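Putative glycosyltransferase (GalT1) (Streptococcus parasanguinis, PDB 4PHR) probably transfers a sugar from a UDP-linked donor, this chain being its GT-D-fold glycosyltransferase domain, which binds UDP and manganese. Local coordinates at residues Ile17-Ser20 and Leu21-Ile24; Phe34-Gly37 and Glu38-Met42; Arg85-Gln88 and Asn89-His92. All coordinates share one frame; numbering follows the deposited sequence.

Contact 1. Residues Ile17-Ser20 and Leu21-Ile24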
ATOM      1  N   ILE A  17      -7.443  -5.190   9.458  1.00 17.79           N
ATOM      2  CA  ILE A  17      -6.990  -6.026   8.348  1.00 18.35           C
ATOM      3  C   ILE A  17      -7.969  -7.106   7.868  1.00 19.91           C
ATOM      4  O   ILE A  17      -8.341  -7.131   6.698  1.00 20.39           O
ATOM      5  CB  ILE A  17      -5.626  -6.686   8.659  1.00 23.13           C
ATOM      6  CG1 ILE A  17      -4.533  -5.625   8.786  1.00 24.55           C
ATOM      7  CG2 ILE A  17      -5.251  -7.665   7.564  1.00 23.37           C
ATOM      8  CD1 ILE A  17      -3.245  -6.159   9.387  1.00 26.30           C
ATOM      9  N   LEU A  18      -8.378  -8.009   8.753  1.00 24.24           N
ATOM     10  CA  LEU A  18      -9.168  -9.154   8.297  1.00 26.01           C
ATOM     11  C   LEU A  18     -10.553  -8.741   7.838  1.00 26.04           C
ATOM     12  O   LEU A  18     -11.125  -9.343   6.929  1.00 29.26           O
ATOM     13  CB  LEU A  18      -9.271 -10.234   9.371  1.00 31.69           C
ATOM     14  CG  LEU A  18      -8.066 -11.166   9.453  1.00 34.17           C
ATOM     15  CD1 LEU A  18      -8.257 -12.168  10.575  1.00 32.27           C
ATOM     16  CD2 LEU A  18      -7.817 -11.873   8.116  1.00 32.16           C
ATOM     17  N   GLU A  19     -11.088  -7.710   8.481  1.00 23.86           N
ATOM     18  CA  GLU A  19     -12.392  -7.184   8.116  1.00 21.41           C
ATOM     19  C   GLU A  19     -12.311  -6.435   6.789  1.00 20.68           C
ATOM     20  O   GLU A  19     -13.216  -6.527   5.960  1.00 25.08           O
ATOM     21  CB  GLU A  19     -12.921  -6.271   9.222  1.00 21.78           C
ATOM     22  CG  GLU A  19     -12.937  -6.919  10.607  1.00 26.37           C
ATOM     23  CD  GLU A  19     -13.726  -8.220  10.651  1.00 32.74           C
ATOM     24  OE1 GLU A  19     -13.340  -9.120  11.429  1.00 48.70           O
ATOM     25  OE2 GLU A  19     -14.734  -8.340   9.923  1.00 34.01           O
ATOM     26  N   SER A  20     -11.219  -5.695   6.590  1.00 17.55           N
ATOM     27  CA  SER A  20     -10.983  -5.021   5.311  1.00 19.26           C
ATOM     28  C   SER A  20     -10.919  -6.027   4.175  1.00 21.07           C
ATOM     29  O   SER A  20     -11.486  -5.810   3.106  1.00 21.34           O
ATOM     30  CB  SER A  20      -9.688  -4.205   5.340  1.00 16.01           C
ATOM     31  OG  SER A  20      -9.889  -3.000   6.044  1.00 17.31           O
ATOM     32  N   LEU A  21     -10.227  -7.129   4.416  1.00 22.83           N
ATOM     33  CA  LEU A  21     -10.087  -8.155   3.391  1.00 24.74           C
ATOM     34  C   LEU A  21     -11.431  -8.801   3.047  1.00 28.33           C
ATOM     35  O   LEU A  21     -11.707  -9.092   1.881  1.00 29.82           O
ATOM     36  CB  LEU A  21      -9.061  -9.200   3.823  1.00 26.90           C
ATOM     37  CG  LEU A  21      -7.623  -8.669   3.784  1.00 28.41           C
ATOM     38  CD1 LEU A  21      -6.662  -9.611   4.502  1.00 32.33           C
ATOM     39  CD2 LEU A  21      -7.163  -8.408   2.342  1.00 29.70           C
ATOM     40  N   LYS A  22     -12.277  -9.013   4.055  1.00 28.06           N
ATOM     41  CA  LYS A  22     -13.600  -9.585   3.803  1.00 30.76           C
ATOM     42  C   LYS A  22     -14.407  -8.638   2.932  1.00 30.12           C
ATOM     43  O   LYS A  22     -15.118  -9.062   2.022  1.00 35.74           O
ATOM     44  CB  LYS A  22     -14.348  -9.854   5.113  1.00 30.24           C
ATOM     45  CG  LYS A  22     -13.785 -11.011   5.915  1.00 31.77           C
ATOM     46  CD  LYS A  22     -14.361 -11.033   7.321  1.00 38.80           C
ATOM     47  CE  LYS A  22     -13.820 -12.205   8.117  1.00 44.80           C
ATOM     48  NZ  LYS A  22     -13.981 -11.995   9.584  1.00 48.36           N
ATOM     49  N   TYR A  23     -14.285  -7.347   3.217  1.00 29.56           N
ATOM     50  CA  TYR A  23     -14.952  -6.321   2.433  1.00 25.09           C
ATOM     51  C   TYR A  23     -14.499  -6.349   0.972  1.00 27.21           C
ATOM     52  O   TYR A  23     -15.314  -6.320   0.056  1.00 30.93           O
ATOM     53  CB  TYR A  23     -14.679  -4.946   3.043  1.00 27.56           C
ATOM     54  CG  TYR A  23     -15.362  -3.795   2.346  1.00 25.58           C
ATOM     55  CD1 TYR A  23     -14.941  -3.360   1.096  1.00 26.08           C
ATOM     56  CD2 TYR A  23     -16.416  -3.125   2.950  1.00 29.49           C
ATOM     57  CE1 TYR A  23     -15.551  -2.300   0.465  1.00 25.07           C
ATOM     58  CE2 TYR A  23     -17.038  -2.067   2.328  1.00 29.45           C
ATOM     59  CZ  TYR A  23     -16.607  -1.656   1.087  1.00 28.62           C
ATOM     60  OH  TYR A  23     -17.221  -0.598   0.465  1.00 37.21           O
ATOM     61  N   ILE A  24     -13.186  -6.374   0.761  1.00 23.37           N
ATOM     62  CA  ILE A  24     -12.633  -6.350  -0.590  1.00 27.00           C
ATOM     63  C   ILE A  24     -13.120  -7.544  -1.410  1.00 32.57           C
ATOM     64  O   ILE A  24     -13.512  -7.392  -2.567  1.00 36.29           O
ATOM     65  CB  ILE A  24     -11.085  -6.307  -0.563  1.00 23.86           C
ATOM     66  CG1 ILE A  24     -10.600  -5.032   0.138  1.00 22.11           C
ATOM     67  CG2 ILE A  24     -10.524  -6.405  -1.977  1.00 23.96           C
ATOM     68  CD1 ILE A  24      -9.171  -5.111   0.682  1.00 22.80           C
TER

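Contact 2. Residues Phe34-Gly37 and Glu38-Met42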
ATOM      1  N   PHE A  34      -4.146   5.323   2.304  1.00 10.54           N
ATOM      2  CA  PHE A  34      -3.453   6.553   2.665  1.00 10.18           C
ATOM      3  C   PHE A  34      -2.579   6.275   3.873  1.00 10.20           C
ATOM      4  O   PHE A  34      -3.071   5.847   4.913  1.00 11.49           O
ATOM      5  CB  PHE A  34      -4.446   7.689   2.943  1.00 11.50           C
ATOM      6  CG  PHE A  34      -5.069   8.236   1.700  1.00 13.91           C
ATOM      7  CD1 PHE A  34      -6.102   7.559   1.071  1.00 15.89           C
ATOM      8  CD2 PHE A  34      -4.587   9.403   1.130  1.00 15.83           C
ATOM      9  CE1 PHE A  34      -6.654   8.056  -0.098  1.00 16.02           C
ATOM     10  CE2 PHE A  34      -5.136   9.904  -0.023  1.00 17.83           C
ATOM     11  CZ  PHE A  34      -6.167   9.229  -0.643  1.00 18.78           C
ATOM     12  N   GLY A  35      -1.277   6.510   3.723  1.00 11.22           N
ATOM     13  CA  GLY A  35      -0.337   6.359   4.815  1.00 13.18           C
ATOM     14  C   GLY A  35       0.226   7.703   5.221  1.00 11.77           C
ATOM     15  O   GLY A  35      -0.210   8.756   4.734  1.00 11.79           O
ATOM     16  N   ASP A  36       1.209   7.675   6.112  1.00 11.50           N
ATOM     17  CA  ASP A  36       1.785   8.917   6.610  1.00 11.52           C
ATOM     18  C   ASP A  36       2.380   9.774   5.494  1.00 10.59           C
ATOM     19  O   ASP A  36       2.241  10.989   5.504  1.00 12.61           O
ATOM     20  CB  ASP A  36       2.822   8.638   7.702  1.00 12.19           C
ATOM     21  CG  ASP A  36       3.971   7.806   7.207  1.00 12.12           C
ATOM     22  OD1 ASP A  36       5.125   8.296   7.239  1.00 14.82           O
ATOM     23  OD2 ASP A  36       3.704   6.667   6.773  1.00 16.25           O
ATOM     24  N   GLY A  37       3.029   9.134   4.526  1.00 11.33           N
ATOM     25  CA  GLY A  37       3.635   9.844   3.412  1.00 10.96           C
ATOM     26  C   GLY A  37       2.625  10.579   2.548  1.00 11.41           C
ATOM     27  O   GLY A  37       2.899  11.671   2.051  1.00 11.86           O
ATOM     28  N   GLU A  38       1.448   9.994   2.355  1.00 11.78           N
ATOM     29  CA  GLU A  38       0.423  10.673   1.574  1.00 11.06           C
ATOM     30  C   GLU A  38      -0.053  11.947   2.258  1.00 11.26           C
ATOM     31  O   GLU A  38      -0.293  12.960   1.589  1.00 13.15           O
ATOM     32  CB  GLU A  38      -0.762   9.751   1.293  1.00 12.54           C
ATOM     33  CG  GLU A  38      -0.460   8.734   0.203  1.00 13.98           C
ATOM     34  CD  GLU A  38       0.667   7.792   0.591  1.00 15.03           C
ATOM     35  OE1 GLU A  38       0.591   7.191   1.694  1.00 13.25           O
ATOM     36  OE2 GLU A  38       1.640   7.662  -0.193  1.00 16.33           O
ATOM     37  N   ILE A  39      -0.196  11.902   3.582  1.00 10.94           N
ATOM     38  CA  ILE A  39      -0.613  13.094   4.317  1.00 11.59           C
ATOM     39  C   ILE A  39       0.486  14.157   4.257  1.00 13.08           C
ATOM     40  O   ILE A  39       0.202  15.348   4.056  1.00 13.07           O
ATOM     41  CB  ILE A  39      -0.963  12.787   5.784  1.00 14.36           C
ATOM     42  CG1 ILE A  39      -1.834  11.537   5.897  1.00 21.85           C
ATOM     43  CG2 ILE A  39      -1.598  13.995   6.440  1.00 19.53           C
ATOM     44  CD1 ILE A  39      -3.060  11.564   5.057  1.00 25.50           C
ATOM     45  N   ASP A  40       1.739  13.729   4.415  1.00 12.54           N
ATOM     46  CA  ASP A  40       2.872  14.643   4.284  1.00 12.87           C
ATOM     47  C   ASP A  40       2.831  15.336   2.921  1.00 13.23           C
ATOM     48  O   ASP A  40       2.967  16.558   2.827  1.00 14.25           O
ATOM     49  CB  ASP A  40       4.202  13.895   4.417  1.00 13.72           C
ATOM     50  CG  ASP A  40       4.490  13.419   5.841  1.00 15.63           C
ATOM     51  OD1 ASP A  40       5.256  12.446   5.993  1.00 18.46           O
ATOM     52  OD2 ASP A  40       3.977  14.016   6.812  1.00 17.47           O
ATOM     53  N   LEU A  41       2.648  14.554   1.857  1.00 12.27           N
ATOM     54  CA  LEU A  41       2.596  15.111   0.506  1.00 14.92           C
ATOM     55  C   LEU A  41       1.427  16.071   0.315  1.00 14.89           C
ATOM     56  O   LEU A  41       1.594  17.166  -0.246  1.00 14.60           O
ATOM     57  CB  LEU A  41       2.484  13.991  -0.531  1.00 19.04           C
ATOM     58  CG  LEU A  41       3.756  13.309  -1.001  1.00 32.89           C
ATOM     59  CD1 LEU A  41       3.397  12.005  -1.678  1.00 29.78           C
ATOM     60  CD2 LEU A  41       4.488  14.217  -1.962  1.00 29.48           C
ATOM     61  N   MET A  42       0.239  15.652   0.749  1.00 13.96           N
ATOM     62  CA  MET A  42      -0.959  16.486   0.595  1.00 15.13           C
ATOM     63  C   MET A  42      -0.817  17.834   1.293  1.00 16.80           C
ATOM     64  O   MET A  42      -1.429  18.817   0.883  1.00 22.85           O
ATOM     65  CB  MET A  42      -2.217  15.763   1.094  1.00 15.71           C
ATOM     66  CG  MET A  42      -2.780  14.755   0.090  1.00 16.57           C
ATOM     67  SD  MET A  42      -4.333  14.007   0.616  1.00 19.00           S
ATOM     68  CE  MET A  42      -3.638  13.008   1.895  1.00 19.08           C
TER
HETATM   69  O   HOH W   1       5.677  10.824   8.098  1.00 18.44           O
HETATM   70  O   HOH W   2       2.915   6.590   3.122  1.00 16.52           O

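Contact 3. Residues Arg85-Gln88 and Asn89-His92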
ATOM      1  N   ARG A  85      -2.240  -2.618  20.114  1.00 16.93           N
ATOM      2  CA  ARG A  85      -1.824  -3.726  19.246  1.00 15.72           C
ATOM      3  C   ARG A  85      -0.385  -3.595  18.769  1.00 16.05           C
ATOM      4  O   ARG A  85       0.224  -4.575  18.335  1.00 19.16           O
ATOM      5  CB  ARG A  85      -2.706  -3.784  17.998  1.00 16.95           C
ATOM      6  CG  ARG A  85      -4.095  -4.325  18.222  1.00 18.66           C
ATOM      7  CD  ARG A  85      -4.938  -4.127  16.975  1.00 22.42           C
ATOM      8  NE  ARG A  85      -5.315  -2.723  16.795  1.00 17.12           N
ATOM      9  CZ  ARG A  85      -5.920  -2.237  15.715  1.00 15.31           C
ATOM     10  NH1 ARG A  85      -6.196  -3.035  14.688  1.00 17.70           N
ATOM     11  NH2 ARG A  85      -6.234  -0.947  15.654  1.00 14.99           N
ATOM     12  N   TYR A  86       0.140  -2.379  18.808  1.00 15.85           N
ATOM     13  CA  TYR A  86       1.398  -2.081  18.135  1.00 14.98           C
ATOM     14  C   TYR A  86       2.538  -1.864  19.117  1.00 16.33           C
ATOM     15  O   TYR A  86       2.321  -1.496  20.274  1.00 16.49           O
ATOM     16  CB  TYR A  86       1.237  -0.864  17.216  1.00 14.80           C
ATOM     17  CG  TYR A  86       0.053  -0.980  16.286  1.00 14.81           C
ATOM     18  CD1 TYR A  86       0.043  -1.918  15.262  1.00 16.16           C
ATOM     19  CD2 TYR A  86      -1.060  -0.159  16.438  1.00 15.69           C
ATOM     20  CE1 TYR A  86      -1.040  -2.040  14.415  1.00 16.86           C
ATOM     21  CE2 TYR A  86      -2.154  -0.278  15.592  1.00 13.49           C
ATOM     22  CZ  TYR A  86      -2.134  -1.219  14.583  1.00 13.53           C
ATOM     23  OH  TYR A  86      -3.208  -1.354  13.731  1.00 14.78           O
ATOM     24  N   ASN A  87       3.760  -2.092  18.653  1.00 15.44           N
ATOM     25  CA  ASN A  87       4.914  -1.902  19.518  1.00 17.11           C
ATOM     26  C   ASN A  87       5.150  -0.431  19.857  1.00 16.41           C
ATOM     27  O   ASN A  87       4.597   0.484  19.227  1.00 15.39           O
ATOM     28  CB  ASN A  87       6.170  -2.570  18.944  1.00 21.89           C
ATOM     29  CG  ASN A  87       6.595  -1.986  17.617  1.00 22.48           C
ATOM     30  OD1 ASN A  87       6.490  -0.785  17.394  1.00 27.39           O
ATOM     31  ND2 ASN A  87       7.091  -2.840  16.728  1.00 26.82           N
ATOM     32  N   GLN A  88       5.966  -0.213  20.877  1.00 17.91           N
ATOM     33  CA  GLN A  88       6.152   1.118  21.425  1.00 17.76           C
ATOM     34  C   GLN A  88       6.579   2.155  20.387  1.00 18.27           C
ATOM     35  O   GLN A  88       6.035   3.260  20.354  1.00 18.27           O
ATOM     36  CB  GLN A  88       7.154   1.065  22.576  1.00 22.97           C
ATOM     37  CG  GLN A  88       7.427   2.400  23.219  1.00 24.99           C
ATOM     38  CD  GLN A  88       8.327   2.268  24.427  1.00 24.77           C
ATOM     39  OE1 GLN A  88       8.129   1.386  25.262  1.00 30.43           O
ATOM     40  NE2 GLN A  88       9.327   3.139  24.523  1.00 28.04           N
ATOM     41  N   ASN A  89       7.548   1.819  19.538  1.00 19.57           N
ATOM     42  CA  ASN A  89       7.988   2.794  18.544  1.00 21.48           C
ATOM     43  C   ASN A  89       6.883   3.153  17.551  1.00 16.63           C
ATOM     44  O   ASN A  89       6.729   4.317  17.181  1.00 15.59           O
ATOM     45  CB  ASN A  89       9.287   2.373  17.838  1.00 23.30           C
ATOM     46  CG  ASN A  89       9.144   1.106  17.019  1.00 40.72           C
ATOM     47  OD1 ASN A  89       8.060   0.765  16.554  1.00 53.05           O
ATOM     48  ND2 ASN A  89      10.259   0.404  16.826  1.00 49.43           N
ATOM     49  N   ALA A  90       6.091   2.161  17.156  1.00 16.52           N
ATOM     50  CA  ALA A  90       4.964   2.407  16.258  1.00 15.41           C
ATOM     51  C   ALA A  90       3.875   3.269  16.911  1.00 12.08           C
ATOM     52  O   ALA A  90       3.330   4.172  16.279  1.00 12.20           O
ATOM     53  CB  ALA A  90       4.383   1.083  15.724  1.00 15.24           C
ATOM     54  N   ARG A  91       3.565   2.996  18.173  1.00 11.95           N
ATOM     55  CA  ARG A  91       2.540   3.774  18.875  1.00 13.07           C
ATOM     56  C   ARG A  91       2.951   5.239  18.947  1.00 12.00           C
ATOM     57  O   ARG A  91       2.144   6.138  18.704  1.00 13.75           O
ATOM     58  CB  ARG A  91       2.280   3.227  20.286  1.00 12.89           C
ATOM     59  CG  ARG A  91       1.736   1.811  20.286  1.00 14.86           C
ATOM     60  CD  ARG A  91       1.133   1.436  21.635  1.00 16.44           C
ATOM     61  NE  ARG A  91       2.039   1.666  22.758  1.00 19.85           N
ATOM     62  CZ  ARG A  91       2.797   0.731  23.326  1.00 21.62           C
ATOM     63  NH1 ARG A  91       2.783  -0.513  22.864  1.00 23.52           N
ATOM     64  NH2 ARG A  91       3.568   1.039  24.369  1.00 23.55           N
ATOM     65  N   HIS A  92       4.212   5.479  19.283  1.00 12.12           N
ATOM     66  CA  HIS A  92       4.713   6.837  19.372  1.00 13.92           C
ATOM     67  C   HIS A  92       4.697   7.516  18.005  1.00 13.18           C
ATOM     68  O   HIS A  92       4.236   8.657  17.877  1.00 14.12           O
ATOM     69  CB  HIS A  92       6.129   6.855  19.952  1.00 14.27           C
ATOM     70  CG  HIS A  92       6.761   8.212  19.965  1.00 14.78           C
ATOM     71  ND1 HIS A  92       6.280   9.254  20.731  1.00 17.17           N
ATOM     72  CD2 HIS A  92       7.837   8.699  19.302  1.00 19.85           C
ATOM     73  CE1 HIS A  92       7.039  10.320  20.547  1.00 19.60           C
ATOM     74  NE2 HIS A  92       7.991  10.010  19.685  1.00 21.23           N
TER
HETATM   75  O   HOH W   3       5.818  -0.455  25.641  1.00 31.39           O

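Contact 1. Residues Ile17-Ser20 and Leu21-Ile24
Leu21 meets Ile17 one turn earlier on the helix 17-27. The two side chains run side by side and point the same way. Leu21 CD1 lies 3.9 Å from Ile17 CG2, the branch methyl of the isoleucine. Leu18 joins from the neighbouring position, its CD2 4.4 Å from the same Leu21 CD1. One methyl of Leu21 meets Ile17 closely and Leu18 more loosely. The backbone beneath this apolar patch is bonded too: Leu21 N donates to Ile17 O at 3.0 Å.

Ser20 is buried. Its carbonyl accepts from Ile24 N, with Ser20 O and Ile24 N 3.0 Å apart. Ile24 CG1 stands beside the backbone N (chi1 -62°), which lays it against that same carbonyl, 3.2 Å from Ser20 O. The hydroxyl turns to other parts of the chain: Ser20 OG is hydrogen-bonded to Leu15 O and Ser116 N. It thus ties the start of the helix to a strand.

Lys22 and Glu19 form the polar side. The lysine is extended beyond CG and passes over the Leu18 carbonyl, with Lys22 CG 3.3 Å from Leu18 O. The glutamate is bent at chi2 (-56°) and runs alongside it. They end in a long salt bridge, Lys22 NZ to Glu19 OE1 at 3.5 Å, whose hydrogen bond is weak. The helix is thus two-faced, apolar on one flank and charged on another.

The apolar flank packs on helix 132-140, where Leu18 touches Tyr135 and Leu21 touches Leu139. Tyr23 and Ile24 rest on Leu73 of strand 72-76, and Tyr23 OH bonds to Asp69 O. Helix 17-27 thereby packs on both helix 132-140 and the three-stranded parallel sheet.

Contact 2. Residues Phe34-Gly37 and Glu38-Met42
Glu38 reaches back to Gly35, the N-cap residue of helix 36-42. Its carboxylate accepts the glycine amide, Gly35 N to Glu38 OE1 at 2.8 Å, through the anti lone pair. The chain doubles back at chi2 (63°), which brings OE1 to the first turn. Water 2 donates to Glu38 OE1 at 2.8 Å and accepts from Gly37 N. One oxygen is thus gripped by a direct bond and a water, and that water also serves an amide of the opening turn.

The backbone bonds begin loosely. Gly35 O receives only weak bonds, from Glu38 N and Ile39 N. The helix is regular after that: Asp40 N donates to Asp36 O at 3.0 Å, and Leu41 N to Gly37 O.

Two acidic side chains stand close together, one turn apart. Asp36 OD1 and Asp40 OD1 are 4.3 Å from each other. Water 1 lies between them and donates to both, 2.7 Å from Asp36 OD1 and from Asp40 OD1. The other oxygen, Asp40 OD2, bonds to Tyr101 OH.

Met42 and Phe34 make a Met-aromatic contact. Met42 SD lies 5.4 Å from the centre of the Phe34 ring, oblique to it. The apolar touch comes from the methyl: Met42 bends at chi3 (-71°), which puts its CE 3.8 Å from Phe34 CD2. The two side chains cross at about a right angle. Glu38 CB touches the same ring carbon.

Phe34 and Met42 pack on helix 54-64, at Leu64 and Leu60. Ile39 meets Phe104 of helix 102-108, and Asp36 meets Trp94 of helix 88-100. Glu38 touches Lys210, a UDP-binding residue of helix 206-218. Helix 36-42 follows strand 30-33, with four helices around it.

Contact 3. Residues Arg85-Gln88 and Asn89-His92
The N-terminus of helix 88-100 is capped by Asn87, and the residues just before it meet its first turn. Asn87 OD1 accepts from Ala90 N at 3.0 Å, although the position of this oxygen is less sure than the rest. The side chain stands between the backbone N and the carbonyl carbon (chi1 63°), which turns OD1 back to the amide of Ala90. The Asn87 carbonyl is used as well: Arg91 N donates to Asn87 O at 2.9 Å. Gln88 O then takes His92 N, at 3.1 Å.

This is an N-cap in the usual sense, a side-chain oxygen taking a helix amide that no preceding turn can serve. Here the arginine of the first turn adds a second tie. Arg91 bends at chi3 (-53°) and folds back over the chain before the helix. Arg91 NH1 donates to Tyr86 O at 2.8 Å. The donor lies nearly along the C=O axis, while the oxygen is tilted 22° out of the guanidinium plane. One face of the guanidinium lies over Gln88 CA. At its edge, in plane, sits water 3, which accepts from Arg91 NH2 at 3.0 Å and donates to Gln88 OE1. The long side chain of Gln88, extended beyond CG, is thus joined to the arginine through solvent.

The apolar part is small. Tyr86 CB lies 4.0 Å from Ala90 CB and 4.1 Å from Arg91 CG. The tyrosine ring leads away, and its OH bonds to Asp78 O. Arg85 CB lies over one face of that ring, and the guanidinium of Arg85 forms a salt bridge with Asp78. Asn87 and Ala90 also touch Asp125, and backbone bonds join Asn87 to Asp125 and Arg85 to Ile127.

How the contacts relate
The three contacts follow one another along the chain and none touches another. Contacts 1 and 2 have centres about 22 Å apart, contacts 2 and 3 about 19 Å. The closest approach is between contacts 1 and 3, about 6 Å between nearest atoms. Contact 2 is the one at the ligand site: the side chain of Asp36 is about 4 Å from manganese, and the side chains of Glu38 and UDP-binding Lys210 are about 3 Å apart. Contact 1 lies farther out. The side chain of Ile17 is about 11 Å from UDP, but about 6 Å from that of UDP-binding Arg121. In contact 3, the Tyr86 side chain is about 8 Å from that of Arg121. Helix 88-100, which contact 3 starts, later touches Asp36 of contact 2.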